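Local coordinates for protein Rio2 kinase (Chaetomium thermophilum, PDB 4GYI) that probably phosphorylates serine and threonine residues of proteins using ATP and magnesium, as an atypical RIO-family kinase that acts on the maturing pre-40S ribosomal subunit, at residues I103-A115 with Q121-S133. Numbering follows the deposited sequence.
With ADP (adenosine-5'-diphosphate), chain B; EDO (1,2-ethanediol), chain D.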
loop_
_atom_site.group_PDB
_atom_site.type_symbol
_atom_site.label_atom_id
_atom_site.label_comp_id
_atom_site.label_asym_id
_atom_site.label_seq_id
_atom_site.Cartn_x
_atom_site.Cartn_y
_atom_site.Cartn_z
ATOM N N ILE A 103 -12.145 6.003 8.175
ATOM C CA ILE A 103 -11.160 4.995 7.785
ATOM C C ILE A 103 -11.786 3.881 6.952
ATOM O O ILE A 103 -12.755 3.251 7.368
ATOM C CB ILE A 103 -10.398 4.413 9.003
ATOM C CG1 ILE A 103 -9.844 3.021 8.676
ATOM C CG2 ILE A 103 -11.288 4.374 10.234
ATOM C CD1 ILE A 103 -9.054 2.391 9.808
ATOM N N GLY A 104 -11.236 3.661 5.762
ATOM C CA GLY A 104 -11.761 2.662 4.848
ATOM C C GLY A 104 -11.060 1.326 5.010
ATOM O O GLY A 104 -9.914 1.164 4.598
ATOM N N VAL A 105 -11.754 0.364 5.612
ATOM C CA VAL A 105 -11.171 -0.944 5.886
ATOM C C VAL A 105 -11.284 -1.870 4.669
ATOM O O VAL A 105 -12.382 -2.265 4.277
ATOM C CB VAL A 105 -11.788 -1.589 7.162
ATOM C CG1 VAL A 105 -11.283 -0.885 8.413
ATOM C CG2 VAL A 105 -13.310 -1.538 7.121
ATOM N N GLY A 106 -10.144 -2.203 4.067
ATOM C CA GLY A 106 -10.128 -3.016 2.858
ATOM C C GLY A 106 -9.630 -4.435 3.071
ATOM O O GLY A 106 -9.301 -4.838 4.190
ATOM N N LYS A 107 -9.568 -5.204 1.991
ATOM C CA LYS A 107 -9.198 -6.602 2.110
ATOM C C LYS A 107 -7.697 -6.727 2.297
ATOM O O LYS A 107 -7.228 -7.630 3.000
ATOM C CB LYS A 107 -9.652 -7.397 0.884
ATOM C CG LYS A 107 -11.159 -7.359 0.649
ATOM C CD LYS A 107 -11.929 -7.754 1.913
ATOM C CE LYS A 107 -13.442 -7.728 1.701
ATOM N NZ LYS A 107 -13.900 -8.739 0.701
ATOM N N GLU A 108 -6.954 -5.808 1.680
ATOM C CA GLU A 108 -5.501 -5.880 1.795
ATOM C C GLU A 108 -4.842 -4.601 2.304
ATOM O O GLU A 108 -3.625 -4.560 2.501
ATOM C CB GLU A 108 -4.846 -6.384 0.497
ATOM C CG GLU A 108 -5.393 -5.786 -0.781
ATOM C CD GLU A 108 -6.016 -6.839 -1.687
ATOM O OE1 GLU A 108 -6.617 -7.794 -1.161
ATOM O OE2 GLU A 108 -5.896 -6.721 -2.920
ATOM N N SER A 109 -5.635 -3.580 2.588
ATOM C CA SER A 109 -5.064 -2.356 3.143
ATOM C C SER A 109 -6.123 -1.509 3.830
ATOM O O SER A 109 -7.308 -1.685 3.586
ATOM C CB SER A 109 -4.387 -1.535 2.039
ATOM O OG SER A 109 -5.368 -0.853 1.272
ATOM N N ASP A 110 -5.693 -0.600 4.701
ATOM C CA ASP A 110 -6.598 0.389 5.280
ATOM C C ASP A 110 -6.296 1.780 4.706
ATOM O O ASP A 110 -5.141 2.174 4.586
ATOM C CB ASP A 110 -6.470 0.424 6.808
ATOM C CG ASP A 110 -7.050 -0.820 7.478
ATOM O OD1 ASP A 110 -7.988 -1.423 6.909
ATOM O OD2 ASP A 110 -6.567 -1.196 8.573
ATOM N N ILE A 111 -7.335 2.514 4.337
ATOM C CA ILE A 111 -7.162 3.839 3.766
ATOM C C ILE A 111 -7.686 4.859 4.769
ATOM O O ILE A 111 -8.839 4.794 5.177
ATOM C CB ILE A 111 -7.930 3.980 2.440
ATOM C CG1 ILE A 111 -7.561 2.849 1.483
ATOM C CG2 ILE A 111 -7.663 5.335 1.804
ATOM C CD1 ILE A 111 -6.131 2.912 0.981
ATOM N N MET A 112 -6.828 5.787 5.175
ATOM C CA MET A 112 -7.205 6.822 6.135
ATOM C C MET A 112 -7.012 8.165 5.476
ATOM O O MET A 112 -6.170 8.314 4.610
ATOM C CB MET A 112 -6.299 6.765 7.375
ATOM C CG MET A 112 -6.448 5.497 8.212
ATOM S SD MET A 112 -6.544 5.862 9.968
ATOM C CE MET A 112 -4.815 6.058 10.374
ATOM N N ILE A 113 -7.778 9.156 5.890
ATOM C CA ILE A 113 -7.511 10.501 5.431
ATOM C C ILE A 113 -6.763 11.160 6.540
ATOM O O ILE A 113 -7.141 11.028 7.699
ATOM C CB ILE A 113 -8.792 11.270 5.141
ATOM C CG1 ILE A 113 -9.517 10.620 3.964
ATOM C CG2 ILE A 113 -8.473 12.700 4.767
ATOM C CD1 ILE A 113 -10.463 9.517 4.355
ATOM N N VAL A 114 -5.667 11.828 6.202
ATOM C CA VAL A 114 -4.961 12.609 7.195
ATOM C C VAL A 114 -4.837 14.048 6.724
ATOM O O VAL A 114 -5.101 14.354 5.555
ATOM C CB VAL A 114 -3.579 12.039 7.460
ATOM C CG1 VAL A 114 -3.696 10.597 7.883
ATOM C CG2 VAL A 114 -2.742 12.169 6.219
ATOM N N ALA A 115 -4.455 14.933 7.641
ATOM C CA ALA A 115 -4.196 16.328 7.304
ATOM C C ALA A 115 -2.861 16.783 7.886
ATOM O O ALA A 115 -2.461 16.347 8.962
ATOM C CB ALA A 115 -5.300 17.185 7.823
ATOM N N GLN A 121 -5.437 18.014 3.142
ATOM C CA GLN A 121 -5.780 16.598 3.300
ATOM C C GLN A 121 -4.963 15.707 2.377
ATOM O O GLN A 121 -4.749 16.026 1.205
ATOM C CB GLN A 121 -7.276 16.351 3.086
ATOM C CG GLN A 121 -8.168 17.191 3.999
ATOM C CD GLN A 121 -9.641 16.991 3.711
ATOM O OE1 GLN A 121 -10.025 16.184 2.861
ATOM N NE2 GLN A 121 -10.477 17.718 4.426
ATOM N N LYS A 122 -4.496 14.593 2.924
ATOM C CA LYS A 122 -3.755 13.599 2.163
ATOM C C LYS A 122 -4.249 12.210 2.560
ATOM O O LYS A 122 -5.002 12.068 3.529
ATOM C CB LYS A 122 -2.262 13.709 2.477
ATOM C CG LYS A 122 -1.716 15.120 2.399
ATOM C CD LYS A 122 -0.504 15.258 3.286
ATOM C CE LYS A 122 -0.065 16.699 3.387
ATOM N NZ LYS A 122 0.632 17.189 2.159
ATOM N N VAL A 123 -3.820 11.186 1.820
ATOM C CA VAL A 123 -4.209 9.815 2.131
ATOM C C VAL A 123 -3.087 9.058 2.814
ATOM O O VAL A 123 -1.933 9.153 2.415
ATOM C CB VAL A 123 -4.637 9.054 0.849
ATOM C CG1 VAL A 123 -4.597 7.541 1.049
ATOM C CG2 VAL A 123 -6.019 9.500 0.419
ATOM N N LEU A 124 -3.430 8.333 3.873
ATOM C CA LEU A 124 -2.498 7.415 4.491
ATOM C C LEU A 124 -2.939 5.994 4.142
ATOM O O LEU A 124 -4.063 5.596 4.440
ATOM C CB LEU A 124 -2.488 7.599 6.006
ATOM C CG LEU A 124 -1.658 6.568 6.779
ATOM C CD1 LEU A 124 -0.174 6.784 6.530
ATOM C CD2 LEU A 124 -1.958 6.636 8.258
ATOM N N LYS A 125 -2.076 5.238 3.483
ATOM C CA LYS A 125 -2.418 3.854 3.158
ATOM C C LYS A 125 -1.621 2.941 4.075
ATOM O O LYS A 125 -0.418 3.120 4.228
ATOM C CB LYS A 125 -2.106 3.531 1.696
ATOM C CG LYS A 125 -2.466 2.077 1.264
ATOM C CD LYS A 125 -2.206 1.899 -0.224
ATOM C CE LYS A 125 -2.471 0.458 -0.707
ATOM N NZ LYS A 125 -2.510 0.399 -2.205
ATOM N N ILE A 126 -2.305 1.989 4.703
ATOM C CA ILE A 126 -1.666 1.049 5.611
ATOM C C ILE A 126 -1.804 -0.356 5.046
ATOM O O ILE A 126 -2.909 -0.837 4.879
ATOM C CB ILE A 126 -2.343 1.093 7.000
ATOM C CG1 ILE A 126 -2.299 2.537 7.552
ATOM C CG2 ILE A 126 -1.649 0.121 7.964
ATOM C CD1 ILE A 126 -2.994 2.710 8.913
ATOM N N HIS A 127 -0.696 -1.010 4.734
ATOM C CA HIS A 127 -0.768 -2.335 4.144
ATOM C C HIS A 127 -1.055 -3.405 5.188
ATOM O O HIS A 127 -0.493 -3.384 6.294
ATOM C CB HIS A 127 0.505 -2.659 3.362
ATOM C CG HIS A 127 0.630 -1.910 2.071
ATOM N ND1 HIS A 127 0.101 -2.379 0.884
ATOM C CD2 HIS A 127 1.217 -0.725 1.777
ATOM C CE1 HIS A 127 0.368 -1.524 -0.087
ATOM N NE2 HIS A 127 1.044 -0.510 0.427
ATOM N N ARG A 128 -1.943 -4.327 4.813
ATOM C CA ARG A 128 -2.479 -5.355 5.694
ATOM C C ARG A 128 -2.387 -6.773 5.120
ATOM O O ARG A 128 -3.362 -7.519 5.163
ATOM C CB ARG A 128 -3.957 -5.043 5.970
ATOM C CG ARG A 128 -4.152 -3.727 6.722
ATOM C CD ARG A 128 -3.591 -3.779 8.148
ATOM N NE ARG A 128 -4.040 -2.619 8.925
ATOM C CZ ARG A 128 -3.401 -2.103 9.972
ATOM N NH1 ARG A 128 -2.259 -2.638 10.398
ATOM N NH2 ARG A 128 -3.911 -1.043 10.592
ATOM N N LEU A 129 -1.229 -7.149 4.587
ATOM C CA LEU A 129 -1.039 -8.499 4.068
ATOM C C LEU A 129 -1.296 -9.513 5.196
ATOM O O LEU A 129 -0.930 -9.264 6.332
ATOM C CB LEU A 129 0.397 -8.660 3.525
ATOM C CG LEU A 129 0.693 -8.189 2.093
ATOM C CD1 LEU A 129 0.290 -6.745 1.897
ATOM C CD2 LEU A 129 2.160 -8.334 1.771
ATOM N N GLY A 130 -1.945 -10.632 4.890
ATOM C CA GLY A 130 -2.210 -11.655 5.891
ATOM C C GLY A 130 -3.585 -11.578 6.533
ATOM O O GLY A 130 -4.033 -12.528 7.195
ATOM N N ARG A 131 -4.251 -10.442 6.357
ATOM C CA ARG A 131 -5.538 -10.200 7.015
ATOM C C ARG A 131 -6.606 -11.136 6.475
ATOM O O ARG A 131 -6.716 -11.320 5.274
ATOM C CB ARG A 131 -5.973 -8.745 6.835
ATOM C CG ARG A 131 -7.473 -8.531 6.793
ATOM C CD ARG A 131 -7.802 -7.062 6.520
ATOM N NE ARG A 131 -7.463 -6.207 7.655
ATOM C CZ ARG A 131 -7.513 -4.877 7.626
ATOM N NH1 ARG A 131 -7.868 -4.245 6.511
ATOM N NH2 ARG A 131 -7.206 -4.176 8.706
ATOM N N ILE A 132 -7.379 -11.743 7.371
ATOM C CA ILE A 132 -8.458 -12.629 6.952
ATOM C C ILE A 132 -9.637 -12.379 7.882
ATOM O O ILE A 132 -9.446 -12.022 9.039
ATOM C CB ILE A 132 -7.995 -14.130 6.989
ATOM C CG1 ILE A 132 -9.129 -15.083 6.640
ATOM C CG2 ILE A 132 -7.412 -14.504 8.365
ATOM C CD1 ILE A 132 -8.725 -16.530 6.738
ATOM N N SER A 133 -10.854 -12.539 7.388
ATOM C CA SER A 133 -12.017 -12.437 8.266
ATOM C C SER A 133 -12.753 -13.762 8.382
ATOM O O SER A 133 -12.872 -14.516 7.414
ATOM C CB SER A 133 -12.969 -11.322 7.811
ATOM O OG SER A 133 -13.084 -11.282 6.398
HETATM P PB ADP B . -6.219 -1.565 -1.741
HETATM O O1B ADP B . -6.690 -1.994 -0.373
HETATM O O2B ADP B . -7.054 -1.952 -2.936
HETATM O O3B ADP B . -4.686 -1.990 -1.841
HETATM P PA ADP B . -6.035 1.048 -2.958
HETATM O O1A ADP B . -6.577 0.326 -4.162
HETATM O O2A ADP B . -4.679 1.730 -3.086
HETATM O O3A ADP B . -6.036 0.053 -1.689
HETATM O "O5'" ADP B . -7.163 2.072 -2.474
HETATM C "C5'" ADP B . -8.470 1.580 -2.149
HETATM C "C4'" ADP B . -9.507 2.673 -2.397
HETATM O "O4'" ADP B . -9.165 3.864 -1.666
HETATM C "C3'" ADP B . -9.611 3.130 -3.852
HETATM O "O3'" ADP B . -10.496 2.331 -4.644
HETATM C "C2'" ADP B . -10.101 4.557 -3.731
HETATM O "O2'" ADP B . -11.498 4.575 -3.415
HETATM C "C1'" ADP B . -9.436 5.025 -2.461
HETATM N N9 ADP B . -8.130 5.678 -2.677
HETATM C C8 ADP B . -6.927 5.101 -2.498
HETATM N N7 ADP B . -5.917 5.981 -2.728
HETATM C C5 ADP B . -6.508 7.152 -3.046
HETATM C C6 ADP B . -6.046 8.507 -3.395
HETATM N N6 ADP B . -4.726 8.780 -3.445
HETATM N N1 ADP B . -6.980 9.444 -3.652
HETATM C C2 ADP B . -8.306 9.188 -3.591
HETATM N N3 ADP B . -8.798 7.983 -3.276
HETATM C C4 ADP B . -7.960 6.949 -3.007
HETATM C C1 EDO D . 0.393 -6.757 8.914
HETATM O O1 EDO D . 0.045 -6.787 7.527
HETATM C C2 EDO D . -0.157 -5.480 9.526
HETATM O O2 EDO D . 0.231 -4.399 8.698
HETATM O O HOH W 1 -1.593 -4.190 0.337
#
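Asp110 OD2 takes bonds from two arginines: Arg128 NE at 2.9 Å and Arg131 NH2 at 3.1 Å, both from the same face of the carboxylate. The three residues form a salt-bridge network that fastens one end of the antiparallel hairpin of strands 109-115 and 121-127, part of the kinase N-lobe sheet; the loop holding Gly106 joins strand 98-105 to strand 109-115. Arg131 grips the acid end-on, its NH1 reaching OD1 (2.9 Å) with the two planes 41° apart, and the same NH1 gives its other bond to Gly106 O (2.8 Å). Arginine suits this place because one flat group can serve a carboxylate and a loop carbonyl at once; a leucine here would probably leave Gly106 O without this donor and Asp110 with only the Arg128 side of its clamp. Arg128 stands steeper, its plane 73° from the carboxylate, with Ile126 CG2 over the centre of one face; its NH2 also pairs with Asp83.

On the face shared with Asp110, Met112 and Leu124 lie side by side, CE meeting CD2 at 3.6 Å, while Ile126 CD1 approaches the same methyl; the unbranched Met112 chain, bent at chi2 and chi3, brings CE to both. The other face belongs to the nucleotide. Ile111 and Val123 touch through CG2 and CG1; Ile111 sets CG1 against the ribose O4', and Val123 CG2 meets the adenine at C6. Ser109, small enough to sit close to the phosphates, lines the pocket there. Lys125 has CG anti to its own backbone N (chi1 -179°) and stays extended, which carries the amine out from the sheet to the phosphates and to Glu163, the lysine-glutamate pair of kinases; there NZ bonds ADP O2A at 2.7 Å.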